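Local coordinates for glycerol-3-phosphate dehydrogenase [NAD(+)] (Dunaliella salina, PDB 6IUY), which probably interconverts sn-glycerol 3-phosphate and dihydroxyacetone phosphate with NAD(+), and joins this dehydrogenase to a magnesium-binding phosphatase-like domain that enables direct glycerol formation, at residues 484-488 with 520-525; 494-498 with 583-587; 532-536 with 548-552; 568-572 with 587-591; 592-598 with 609-615. All coordinates share one frame; numbering follows the deposited sequence.

Contact 1: residues 484-488 with 520-525; sequences KASIL and LIASSY
K484 reaches from helix 481-502 to the last turn of helix 514-526 and lays its amine on the ring of Y525. Its CG stands anti to the backbone N (chi1 -162°) and every later torsion is also near 180°, which makes the chain a straight arm that slides past the tyrosine in the opposite direction. CD passes the phenol end, 3.6 Å from Y525 OH; CE lies over the ring face as a CH-pi partner; NZ ends over the ring centre in a cation-pi contact, 3.5 Å from the centroid of the Y525 ring. The same NZ gives a hydrogen bond of 2.9 Å to S524 O, which it meets from above the carbonyl plane rather than on a lone pair.

L488, one turn on, fills the apolar half. Its CD2 comes to the edge of the tyrosine ring, 3.9 Å from Y525 CE1, while CD1 lies 3.8 Å from S524 OG. L488 CG also packs at 4.4 Å from L520 CG. S524 OG is turned back toward L520 O of its own helix, at a modelled distance too short to trust.

The Y525 ring also stacks on Y525 of the second subunit, and I521 of that subunit packs on L488, which places this helix pair at the dimer interface. S523, on the same turn, touches the bound dihydroxyacetone phosphate. With a salt bridge to D475 added, the buried ammonium of K484 is held by a carboxylate, a carbonyl and a pi face, an environment likely to favour its charged form.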
# COMPACT_ATOMS: atom_id res chain seq x y z
N LYS A 484 -14.00 2.07 -12.72
CA LYS A 484 -13.00 3.09 -12.40
C LYS A 484 -11.99 2.51 -11.44
O LYS A 484 -10.80 2.81 -11.53
CB LYS A 484 -13.64 4.34 -11.81
CG LYS A 484 -12.72 5.55 -11.88
CD LYS A 484 -13.28 6.77 -11.16
CE LYS A 484 -12.32 7.95 -11.33
NZ LYS A 484 -12.78 9.22 -10.70
N ALA A 485 -12.47 1.68 -10.52
CA ALA A 485 -11.61 0.99 -9.55
C ALA A 485 -10.61 0.08 -10.24
O ALA A 485 -9.48 -0.06 -9.78
CB ALA A 485 -12.45 0.19 -8.56
N SER A 486 -11.01 -0.54 -11.34
CA SER A 486 -10.07 -1.33 -12.14
C SER A 486 -8.93 -0.49 -12.71
O SER A 486 -7.76 -0.87 -12.62
CB SER A 486 -10.80 -2.03 -13.28
OG SER A 486 -11.76 -2.92 -12.74
N ILE A 487 -9.28 0.66 -13.28
CA ILE A 487 -8.24 1.56 -13.81
C ILE A 487 -7.27 1.93 -12.71
O ILE A 487 -6.06 1.89 -12.90
CB ILE A 487 -8.85 2.83 -14.41
CG1 ILE A 487 -9.79 2.44 -15.55
CG2 ILE A 487 -7.74 3.77 -14.91
CD1 ILE A 487 -10.66 3.58 -16.07
N LEU A 488 -7.78 2.27 -11.53
CA LEU A 488 -6.90 2.60 -10.43
C LEU A 488 -6.06 1.41 -9.95
O LEU A 488 -4.84 1.55 -9.68
CB LEU A 488 -7.70 3.18 -9.26
CG LEU A 488 -7.67 4.72 -9.35
CD1 LEU A 488 -8.30 5.17 -10.67
CD2 LEU A 488 -8.36 5.36 -8.15
N LEU A 520 -2.82 8.96 -5.57
CA LEU A 520 -3.43 8.43 -6.79
C LEU A 520 -4.96 8.59 -6.77
O LEU A 520 -5.60 8.88 -7.79
CB LEU A 520 -3.04 6.96 -6.95
CG LEU A 520 -3.72 6.14 -8.03
CD1 LEU A 520 -3.27 6.58 -9.41
CD2 LEU A 520 -3.44 4.67 -7.82
N ILE A 521 -5.52 8.45 -5.57
CA ILE A 521 -6.96 8.51 -5.36
C ILE A 521 -7.48 9.95 -5.45
O ILE A 521 -8.37 10.25 -6.25
CB ILE A 521 -7.33 7.90 -3.99
CG1 ILE A 521 -7.08 6.39 -4.00
CG2 ILE A 521 -8.78 8.20 -3.62
CD1 ILE A 521 -7.41 5.69 -2.66
N ALA A 522 -6.91 10.82 -4.62
CA ALA A 522 -7.26 12.25 -4.64
C ALA A 522 -7.13 12.82 -6.03
O ALA A 522 -7.99 13.57 -6.47
CB ALA A 522 -6.38 13.04 -3.66
N SER A 523 -6.07 12.46 -6.74
CA SER A 523 -5.86 13.01 -8.08
C SER A 523 -6.77 12.39 -9.12
O SER A 523 -7.08 13.03 -10.15
CB SER A 523 -4.40 12.84 -8.50
OG SER A 523 -3.59 13.42 -7.49
N SER A 524 -7.19 11.15 -8.88
CA SER A 524 -8.09 10.45 -9.79
C SER A 524 -9.52 10.88 -9.55
O SER A 524 -10.35 10.79 -10.44
CB SER A 524 -7.94 8.93 -9.64
OG SER A 524 -6.63 8.55 -10.03
N TYR A 525 -9.81 11.40 -8.36
CA TYR A 525 -11.16 11.86 -8.10
C TYR A 525 -11.28 13.39 -8.01
O TYR A 525 -12.37 13.92 -8.17
CB TYR A 525 -11.71 11.19 -6.82
CG TYR A 525 -12.12 9.74 -7.04
CD1 TYR A 525 -11.16 8.72 -7.06
CD2 TYR A 525 -13.45 9.39 -7.28
CE1 TYR A 525 -11.53 7.39 -7.29
CE2 TYR A 525 -13.82 8.07 -7.50
CZ TYR A 525 -12.86 7.09 -7.50
OH TYR A 525 -13.24 5.79 -7.72

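Contact 2: residues 494-498 with 583-587; sequences EMRKF and EFPLF
This is a buried, mixed contact within the helical C-terminal domain, in which the carboxylate of E494, on helix 481-502, accepts two backbone N-H groups from the first turn of helix 585-594. L586 N gives to E494 OE1 at 2.6 Å, on the syn lone pair, and F587 N gives to E494 OE2 at 3.1 Å, from the syn side but 20° out of the carboxylate plane. CG anti to the carbonyl carbon (chi1 -69°) and an extended chain beyond it carry the acid between two phenylalanines. OE2 sits over one face of the F587 ring, 3.2 Å from F587 CG, and E494 CB covers that ring as a CH-pi donor; the edge of F584 meets the same CB.

F584, at the N-cap position, takes the edge of F498 on its face in a T-shaped pair, centroids 5.6 Å apart. K497 extends past F584, its CB 3.5 Å from F584 CE2, and its ammonium grips E583 twice: NZ to the backbone O at 2.6 Å, in the carbonyl plane on a lone pair, and NZ to OE1 at 2.9 Å, a salt bridge entering above the carboxylate plane. An alanine in place of K497 would probably leave the E583 carboxylate without this mate and uncover part of the F584 ring.

Q490 gives a further hydrogen bond to E494 OE1. A buried carboxylate with three N-H donors, two of them at a helix N-terminus whose dipole is favourable, is likely to remain ionised.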
# COMPACT_ATOMS: atom_id res chain seq x y z
N GLU A 494 0.89 -0.98 -11.98
CA GLU A 494 1.92 -0.64 -12.95
C GLU A 494 2.90 0.42 -12.43
O GLU A 494 4.06 0.42 -12.80
CB GLU A 494 1.31 -0.17 -14.26
CG GLU A 494 0.61 -1.25 -15.03
CD GLU A 494 0.20 -0.77 -16.38
OE1 GLU A 494 -0.75 -1.34 -16.97
OE2 GLU A 494 0.84 0.20 -16.86
N MET A 495 2.43 1.32 -11.56
CA MET A 495 3.33 2.23 -10.87
C MET A 495 4.37 1.41 -10.12
O MET A 495 5.59 1.59 -10.29
CB MET A 495 2.56 3.13 -9.91
CG MET A 495 1.76 4.24 -10.60
SD MET A 495 0.53 5.02 -9.53
CE MET A 495 1.52 5.71 -8.19
N ARG A 496 3.86 0.48 -9.31
CA ARG A 496 4.62 -0.51 -8.57
C ARG A 496 5.65 -1.25 -9.42
O ARG A 496 6.80 -1.38 -9.04
CB ARG A 496 3.65 -1.52 -7.95
CG ARG A 496 4.22 -2.26 -6.75
CD ARG A 496 3.13 -3.00 -6.01
NE ARG A 496 3.68 -3.97 -5.06
CZ ARG A 496 3.58 -5.29 -5.19
NH1 ARG A 496 2.93 -5.80 -6.24
NH2 ARG A 496 4.10 -6.10 -4.27
N LYS A 497 5.21 -1.74 -10.57
CA LYS A 497 6.07 -2.50 -11.47
C LYS A 497 7.17 -1.63 -12.09
O LYS A 497 8.33 -2.02 -12.15
CB LYS A 497 5.21 -3.11 -12.58
CG LYS A 497 5.88 -4.15 -13.41
CD LYS A 497 5.01 -4.51 -14.62
CE LYS A 497 5.47 -5.82 -15.24
NZ LYS A 497 4.90 -6.09 -16.59
N PHE A 498 6.80 -0.44 -12.54
CA PHE A 498 7.78 0.49 -13.10
C PHE A 498 8.82 0.88 -12.05
O PHE A 498 10.01 0.99 -12.34
CB PHE A 498 7.05 1.73 -13.63
CG PHE A 498 7.89 2.60 -14.51
CD1 PHE A 498 8.00 2.34 -15.85
CD2 PHE A 498 8.54 3.71 -13.98
CE1 PHE A 498 8.76 3.14 -16.65
CE2 PHE A 498 9.29 4.52 -14.78
CZ PHE A 498 9.41 4.23 -16.12
N GLU A 583 4.73 -4.60 -21.22
CA GLU A 583 4.90 -4.81 -19.80
C GLU A 583 3.97 -3.90 -19.01
O GLU A 583 3.67 -4.17 -17.85
CB GLU A 583 6.34 -4.56 -19.37
CG GLU A 583 7.34 -5.53 -19.98
CD GLU A 583 7.06 -6.96 -19.60
OE1 GLU A 583 6.91 -7.24 -18.39
OE2 GLU A 583 6.98 -7.80 -20.52
N PHE A 584 3.52 -2.82 -19.63
CA PHE A 584 2.71 -1.85 -18.93
C PHE A 584 1.52 -1.51 -19.80
O PHE A 584 1.48 -0.46 -20.43
CB PHE A 584 3.52 -0.60 -18.58
CG PHE A 584 4.72 -0.88 -17.66
CD1 PHE A 584 5.97 -1.15 -18.19
CD2 PHE A 584 4.58 -0.84 -16.28
CE1 PHE A 584 7.07 -1.41 -17.36
CE2 PHE A 584 5.67 -1.09 -15.45
CZ PHE A 584 6.91 -1.37 -15.99
N PRO A 585 0.56 -2.44 -19.88
CA PRO A 585 -0.54 -2.28 -20.83
C PRO A 585 -1.38 -1.03 -20.56
O PRO A 585 -1.76 -0.38 -21.52
CB PRO A 585 -1.36 -3.56 -20.65
CG PRO A 585 -0.99 -4.07 -19.29
CD PRO A 585 0.46 -3.69 -19.11
N LEU A 586 -1.67 -0.68 -19.31
CA LEU A 586 -2.55 0.47 -19.10
C LEU A 586 -1.84 1.76 -19.47
O LEU A 586 -2.44 2.62 -20.13
CB LEU A 586 -3.07 0.53 -17.66
CG LEU A 586 -3.97 1.74 -17.34
CD1 LEU A 586 -5.29 1.72 -18.11
CD2 LEU A 586 -4.25 1.82 -15.85
N PHE A 587 -0.58 1.92 -19.05
CA PHE A 587 0.21 3.09 -19.42
C PHE A 587 0.20 3.24 -20.94
O PHE A 587 0.05 4.34 -21.48
CB PHE A 587 1.66 2.98 -18.93
CG PHE A 587 1.82 3.19 -17.45
CD1 PHE A 587 0.75 3.51 -16.65
CD2 PHE A 587 3.07 3.07 -16.87
CE1 PHE A 587 0.93 3.72 -15.29
CE2 PHE A 587 3.25 3.27 -15.52
CZ PHE A 587 2.18 3.59 -14.72

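Contact 3: residues 532-536 with 548-552; sequences VAEAW and TFEKL
The five-membered ring of W536 and the ring of F549 stack face to face, centroids 4.1 Å apart and planes 18° from parallel. They are offset: F549 CE2 lies above the indole toward its rim, 3.6 Å from W536 CD2, while W536 CD1 overlies the phenyl ring, also off centre. At the indole edge sit L552 CD1 and the backbone carbon of T548; at the phenyl edge lies A533, its CA 3.7 Å from F549 CE1.

W536 points its CG anti to the backbone N (chi1 -179°), which brings the indole to F549 and leaves CB for L552, whose CD1 packs on it at 3.6 Å. V532, one turn earlier, sets CG1 3.8 Å from L552 CB and close to F549 CD1.

The two helices, 528-541 and 549-556, are consecutive in the helical C-terminal domain, and the second starts with T548 as N-cap, its OG1 accepting from K551 N at 3.2 Å. I593 and I594 of helix 585-594 press on W536 and F549. No hydrogen bond crosses the pair, so aromatic dispersion and hydrophobic burial carry it, behind the substrate-binding residues R528 and N529 that open helix 528-541.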
# COMPACT_ATOMS: atom_id res chain seq x y z
N VAL A 532 -9.59 17.60 -16.82
CA VAL A 532 -9.38 17.89 -18.22
C VAL A 532 -9.56 16.67 -19.12
O VAL A 532 -10.00 16.80 -20.26
CB VAL A 532 -7.97 18.45 -18.48
CG1 VAL A 532 -7.76 18.65 -19.97
CG2 VAL A 532 -7.78 19.75 -17.71
N ALA A 533 -9.14 15.52 -18.62
CA ALA A 533 -9.21 14.30 -19.39
C ALA A 533 -10.67 13.88 -19.55
O ALA A 533 -11.06 13.40 -20.60
CB ALA A 533 -8.38 13.20 -18.74
N GLU A 534 -11.48 14.11 -18.52
CA GLU A 534 -12.92 13.90 -18.62
C GLU A 534 -13.50 14.71 -19.78
O GLU A 534 -14.18 14.16 -20.65
CB GLU A 534 -13.62 14.27 -17.32
CG GLU A 534 -15.17 14.31 -17.40
CD GLU A 534 -15.82 14.52 -16.04
OE1 GLU A 534 -15.66 15.60 -15.43
OE2 GLU A 534 -16.49 13.59 -15.54
N ALA A 535 -13.22 16.02 -19.80
CA ALA A 535 -13.72 16.88 -20.87
C ALA A 535 -13.20 16.45 -22.24
O ALA A 535 -13.94 16.43 -23.22
CB ALA A 535 -13.34 18.32 -20.60
N TRP A 536 -11.93 16.07 -22.33
CA TRP A 536 -11.39 15.59 -23.60
C TRP A 536 -12.15 14.39 -24.13
O TRP A 536 -12.49 14.31 -25.31
CB TRP A 536 -9.93 15.22 -23.43
CG TRP A 536 -9.21 14.74 -24.66
CD1 TRP A 536 -8.51 15.50 -25.56
CD2 TRP A 536 -9.04 13.37 -25.09
NE1 TRP A 536 -7.94 14.70 -26.52
CE2 TRP A 536 -8.25 13.39 -26.26
CE3 TRP A 536 -9.48 12.14 -24.60
CZ2 TRP A 536 -7.91 12.24 -26.94
CZ3 TRP A 536 -9.14 11.00 -25.28
CH2 TRP A 536 -8.36 11.05 -26.44
N THR A 548 -7.67 18.98 -28.33
CA THR A 548 -6.42 18.47 -27.80
C THR A 548 -6.30 18.83 -26.33
O THR A 548 -6.98 19.75 -25.86
CB THR A 548 -5.20 19.06 -28.55
OG1 THR A 548 -5.25 20.48 -28.47
CG2 THR A 548 -5.20 18.64 -30.01
N PHE A 549 -5.43 18.14 -25.61
CA PHE A 549 -5.18 18.49 -24.21
C PHE A 549 -4.56 19.88 -24.08
O PHE A 549 -4.84 20.64 -23.13
CB PHE A 549 -4.28 17.44 -23.56
CG PHE A 549 -5.01 16.18 -23.18
CD1 PHE A 549 -5.67 16.09 -21.97
CD2 PHE A 549 -5.04 15.09 -24.05
CE1 PHE A 549 -6.35 14.94 -21.61
CE2 PHE A 549 -5.72 13.93 -23.69
CZ PHE A 549 -6.37 13.86 -22.47
N GLU A 550 -3.74 20.25 -25.05
CA GLU A 550 -3.13 21.57 -25.00
C GLU A 550 -4.19 22.66 -25.09
O GLU A 550 -4.17 23.60 -24.30
CB GLU A 550 -2.11 21.74 -26.11
CG GLU A 550 -1.31 23.00 -25.93
CD GLU A 550 -0.16 23.11 -26.92
OE1 GLU A 550 -0.14 22.33 -27.91
OE2 GLU A 550 0.72 23.97 -26.70
N LYS A 551 -5.12 22.53 -26.03
CA LYS A 551 -6.20 23.51 -26.14
C LYS A 551 -7.05 23.59 -24.86
O LYS A 551 -7.37 24.68 -24.39
CB LYS A 551 -7.12 23.18 -27.32
CG LYS A 551 -6.54 23.47 -28.71
CD LYS A 551 -7.53 23.01 -29.80
CE LYS A 551 -6.99 23.19 -31.21
NZ LYS A 551 -8.02 22.81 -32.24
N LEU A 552 -7.42 22.43 -24.30
CA LEU A 552 -8.26 22.40 -23.10
C LEU A 552 -7.54 22.97 -21.90
O LEU A 552 -8.16 23.60 -21.03
CB LEU A 552 -8.73 20.95 -22.81
CG LEU A 552 -9.67 20.38 -23.87
CD1 LEU A 552 -9.94 18.86 -23.66
CD2 LEU A 552 -10.99 21.16 -23.88

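Contact 4: residues 568-572 with 587-591; sequences SDEVQ and FTTIN
N591 is the polar link between two helices of the all-helical C-terminal domain, 564-577 and 585-594; the axes of their short segments approach to 9.8 Å, at 124° between their directions. Followed outward, its CB lies 3.6 Å from S568 OG and near the amide oxygen of Q572. CG stands anti to the backbone N (chi1 -162°), which aims the amide across the gap, and packs against Q572 CB and CG. OD1 rests 3.4 Å from Q572 CG. ND2, at the tip, gives two hydrogen bonds: a nearly straight one (175°) of 2.9 Å to S568 OG, lying in the amide plane, and one of 2.8 Å to D569 OD1 on its anti lone pair, somewhat tilted from that plane. Using both N-H groups fixes the rotation of the amide. D569 OD1 also accepts from H595, so one carboxylate oxygen ties two points near the end of the second helix.

Replacing N591 by a leucine would probably leave S568 OG and D569 OD1 without this donor and bury an apolar branch against polar atoms.

Q572 bends at chi2, its amide plane only slightly turned from that of N591, and its NE2 makes a weak bond to T588 OG1, which also hydrogen-bonds to the carbonyls of E581 and F584. Toward the core the polar row gives way to V571, which with I466 and L463 of helix 454-477 continues the apolar layer; its CG1 lies 4.1 Å from F587 CD2.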
# COMPACT_ATOMS: atom_id res chain seq x y z
N SER A 568 2.73 11.07 -19.44
CA SER A 568 2.40 9.90 -20.27
C SER A 568 3.42 9.74 -21.40
O SER A 568 3.93 8.64 -21.64
CB SER A 568 0.99 10.04 -20.87
OG SER A 568 0.61 8.86 -21.56
N ASP A 569 3.71 10.84 -22.10
CA ASP A 569 4.66 10.81 -23.21
C ASP A 569 6.06 10.49 -22.71
O ASP A 569 6.77 9.70 -23.32
CB ASP A 569 4.68 12.13 -23.99
CG ASP A 569 3.38 12.40 -24.75
OD1 ASP A 569 2.55 11.46 -24.90
OD2 ASP A 569 3.18 13.54 -25.22
N GLU A 570 6.46 11.08 -21.59
CA GLU A 570 7.81 10.81 -21.10
C GLU A 570 8.02 9.31 -20.84
O GLU A 570 8.98 8.72 -21.31
CB GLU A 570 8.10 11.63 -19.84
CG GLU A 570 8.19 13.14 -20.11
CD GLU A 570 7.61 13.99 -18.97
OE1 GLU A 570 7.44 13.46 -17.84
OE2 GLU A 570 7.32 15.19 -19.22
N VAL A 571 7.08 8.71 -20.12
CA VAL A 571 7.13 7.28 -19.83
C VAL A 571 7.01 6.43 -21.10
O VAL A 571 7.68 5.39 -21.23
CB VAL A 571 6.02 6.88 -18.84
CG1 VAL A 571 5.87 5.34 -18.77
CG2 VAL A 571 6.32 7.46 -17.51
N GLN A 572 6.18 6.85 -22.05
CA GLN A 572 6.03 6.04 -23.26
C GLN A 572 7.33 6.02 -24.05
O GLN A 572 7.68 4.99 -24.63
CB GLN A 572 4.90 6.55 -24.14
CG GLN A 572 4.37 5.47 -25.08
CD GLN A 572 3.85 4.27 -24.32
OE1 GLN A 572 3.39 4.40 -23.19
NE2 GLN A 572 3.94 3.09 -24.93
N PHE A 587 -0.58 1.92 -19.05
CA PHE A 587 0.21 3.09 -19.42
C PHE A 587 0.20 3.24 -20.94
O PHE A 587 0.05 4.34 -21.48
CB PHE A 587 1.66 2.98 -18.93
CG PHE A 587 1.82 3.19 -17.45
CD1 PHE A 587 0.75 3.51 -16.65
CD2 PHE A 587 3.07 3.07 -16.87
CE1 PHE A 587 0.93 3.72 -15.29
CE2 PHE A 587 3.25 3.27 -15.52
CZ PHE A 587 2.18 3.59 -14.72
N THR A 588 0.33 2.13 -21.63
CA THR A 588 0.44 2.16 -23.08
C THR A 588 -0.87 2.49 -23.76
O THR A 588 -0.89 3.28 -24.72
CB THR A 588 0.97 0.83 -23.62
OG1 THR A 588 2.34 0.68 -23.26
CG2 THR A 588 0.85 0.79 -25.15
N THR A 589 -1.98 1.92 -23.29
CA THR A 589 -3.23 2.23 -23.99
C THR A 589 -3.69 3.64 -23.66
O THR A 589 -4.34 4.28 -24.48
CB THR A 589 -4.36 1.20 -23.73
OG1 THR A 589 -5.35 1.74 -22.85
CG2 THR A 589 -3.83 -0.09 -23.18
N ILE A 590 -3.34 4.17 -22.49
CA ILE A 590 -3.62 5.58 -22.20
C ILE A 590 -2.90 6.53 -23.19
O ILE A 590 -3.48 7.53 -23.63
CB ILE A 590 -3.20 5.97 -20.77
CG1 ILE A 590 -4.12 5.30 -19.74
CG2 ILE A 590 -3.21 7.48 -20.61
CD1 ILE A 590 -3.70 5.52 -18.29
N ASN A 591 -1.65 6.22 -23.52
CA ASN A 591 -0.87 7.04 -24.45
C ASN A 591 -1.38 6.90 -25.88
O ASN A 591 -1.49 7.87 -26.62
CB ASN A 591 0.62 6.68 -24.38
CG ASN A 591 1.52 7.76 -24.98
OD1 ASN A 591 1.95 7.66 -26.14
ND2 ASN A 591 1.79 8.81 -24.20

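Contact 5: residues 592-598 with 609-615; sequences RIIHGEV and ACSMPSM
Hydrogen bonds to the backbone dominate, and most come from R592. Its chain bends at chi2 and chi3 to bring NH2 between two carbonyls of the C-terminal segment. A609 O, at the end of helix 606-609, is the acceptor at normal length, 3.0 Å from R592 NH2 and tilted from the guanidinium plane; the bond to M612 O is nearly straight but so short that its length is doubtful. Farther along, M615 N gives to E597 O at 2.9 Å in the carbonyl plane, and S614 CA adds a C-H...O approach to the same oxygen.

Charge enters through E597, whose carboxylate lies at the edge of the R592 guanidinium as a salt-bridge partner, although the exact place of its OE1 is less certain. S614 OG makes at most a weak bond to that oxygen.

Apolar contacts centre on V598. Its CG1 packs 4.0 Å from A609 CB, and CG2 lies 4.0 Å from M612 SD while covering one face of the guanidinium. M612 has CG between its backbone N and carbonyl carbon (chi1 52°), which, with a bend at chi3, lays SD against V598. M615 CG lies near G596 O.

The helix 585-594 closes with G596 at positive phi: G596 N bonds to I593 O, and E597 N to R592 O at 2.7 Å, with V598 N sharing that acceptor. This is a Schellman motif, ending the helix at the surface where the C-terminal tail is strapped across it.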
# COMPACT_ATOMS: atom_id res chain seq x y z
N ARG A 592 -1.68 5.66 -26.26
CA ARG A 592 -2.28 5.38 -27.54
C ARG A 592 -3.64 6.07 -27.71
O ARG A 592 -4.02 6.42 -28.83
CB ARG A 592 -2.39 3.87 -27.72
CG ARG A 592 -1.04 3.19 -27.85
CD ARG A 592 -0.95 2.51 -29.21
NE ARG A 592 -1.56 1.19 -29.17
CZ ARG A 592 -1.95 0.49 -30.23
NH1 ARG A 592 -1.84 0.98 -31.46
NH2 ARG A 592 -2.48 -0.72 -30.05
N ILE A 593 -4.36 6.26 -26.61
CA ILE A 593 -5.66 6.96 -26.62
C ILE A 593 -5.48 8.47 -26.75
O ILE A 593 -6.10 9.11 -27.59
CB ILE A 593 -6.49 6.66 -25.34
CG1 ILE A 593 -6.96 5.21 -25.36
CG2 ILE A 593 -7.68 7.62 -25.21
CD1 ILE A 593 -7.59 4.78 -24.10
N ILE A 594 -4.63 9.03 -25.90
CA ILE A 594 -4.22 10.42 -26.05
C ILE A 594 -3.83 10.73 -27.50
O ILE A 594 -4.23 11.76 -28.04
CB ILE A 594 -3.02 10.75 -25.17
CG1 ILE A 594 -3.45 10.82 -23.71
CG2 ILE A 594 -2.37 12.06 -25.65
CD1 ILE A 594 -2.33 10.48 -22.76
N HIS A 595 -3.06 9.85 -28.12
CA HIS A 595 -2.55 10.17 -29.45
C HIS A 595 -3.39 9.60 -30.59
O HIS A 595 -3.04 9.74 -31.75
CB HIS A 595 -1.09 9.71 -29.55
CG HIS A 595 -0.18 10.55 -28.72
ND1 HIS A 595 0.05 11.88 -28.99
CD2 HIS A 595 0.52 10.27 -27.60
CE1 HIS A 595 0.86 12.38 -28.09
NE2 HIS A 595 1.17 11.42 -27.23
N GLY A 596 -4.52 8.99 -30.24
CA GLY A 596 -5.55 8.70 -31.22
C GLY A 596 -5.37 7.41 -32.00
O GLY A 596 -5.91 7.27 -33.09
N GLU A 597 -4.60 6.48 -31.45
CA GLU A 597 -4.44 5.19 -32.12
C GLU A 597 -5.50 4.22 -31.61
O GLU A 597 -5.90 3.30 -32.33
CB GLU A 597 -3.04 4.61 -31.89
CG GLU A 597 -1.91 5.49 -32.36
CD GLU A 597 -0.57 4.84 -32.11
OE1 GLU A 597 -0.57 3.65 -31.73
OE2 GLU A 597 0.47 5.51 -32.28
N VAL A 598 -5.93 4.42 -30.38
CA VAL A 598 -6.96 3.58 -29.78
C VAL A 598 -8.11 4.50 -29.38
O VAL A 598 -7.87 5.63 -28.96
CB VAL A 598 -6.41 2.81 -28.56
CG1 VAL A 598 -7.53 2.10 -27.79
CG2 VAL A 598 -5.37 1.81 -29.02
N ALA A 609 -5.94 -3.54 -25.72
CA ALA A 609 -5.71 -2.28 -26.44
C ALA A 609 -4.23 -1.94 -26.57
O ALA A 609 -3.84 -1.14 -27.43
CB ALA A 609 -6.46 -1.16 -25.75
N CYS A 610 -3.39 -2.52 -25.73
CA CYS A 610 -1.97 -2.20 -25.79
C CYS A 610 -1.33 -2.75 -27.06
O CYS A 610 -0.38 -2.16 -27.59
CB CYS A 610 -1.24 -2.73 -24.57
SG CYS A 610 -1.33 -4.51 -24.40
N SER A 611 -1.86 -3.87 -27.56
CA SER A 611 -1.29 -4.51 -28.75
C SER A 611 -2.19 -4.42 -29.98
O SER A 611 -1.72 -4.67 -31.09
CB SER A 611 -0.95 -5.99 -28.45
OG SER A 611 -2.07 -6.69 -27.92
N MET A 612 -3.45 -4.06 -29.81
CA MET A 612 -4.38 -4.01 -30.94
C MET A 612 -3.87 -3.10 -32.05
O MET A 612 -3.11 -2.18 -31.79
CB MET A 612 -5.76 -3.55 -30.49
CG MET A 612 -5.78 -2.26 -29.69
SD MET A 612 -7.44 -1.54 -29.63
CE MET A 612 -7.53 -0.75 -31.24
N PRO A 613 -4.26 -3.38 -33.30
CA PRO A 613 -3.77 -2.53 -34.40
C PRO A 613 -4.39 -1.16 -34.30
O PRO A 613 -5.55 -1.06 -33.90
CB PRO A 613 -4.24 -3.27 -35.66
CG PRO A 613 -4.54 -4.68 -35.20
CD PRO A 613 -5.05 -4.52 -33.80
N SER A 614 -3.65 -0.12 -34.66
CA SER A 614 -4.17 1.24 -34.61
C SER A 614 -5.45 1.40 -35.43
O SER A 614 -5.68 0.66 -36.39
CB SER A 614 -3.11 2.23 -35.11
OG SER A 614 -1.87 1.99 -34.48
N MET A 615 -6.29 2.35 -35.04
CA MET A 615 -7.50 2.71 -35.79
C MET A 615 -7.14 3.56 -37.01
O MET A 615 -6.12 4.27 -37.00
CB MET A 615 -8.47 3.48 -34.90
CG MET A 615 -8.23 5.00 -34.92
SD MET A 615 -9.36 5.97 -33.89
CE MET A 615 -8.79 5.52 -32.25

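Contacts 1 to 4 are buried in the helical C-terminal domain, whereas contact 5 lies at its surface, where the tail folds back. Helix 481-502 serves contacts 1 and 2; helix 585-594 is used in turn by contact 2 at its start, contact 4 in its middle and contact 5 at its end. Contact 1 has the more extensive share of the dimer interface and holds S523 of the substrate pocket; contact 2 reaches the second subunit through R496. Chemistry varies accordingly: a lysine on an aromatic face in 1, a carboxylate receiving first-turn N-H groups in 2, aromatic stacking with aliphatic packing in 3, an amide network in 4, and arginine-to-carbonyl bonds in 5. D569 and H595 join contacts 4 and 5.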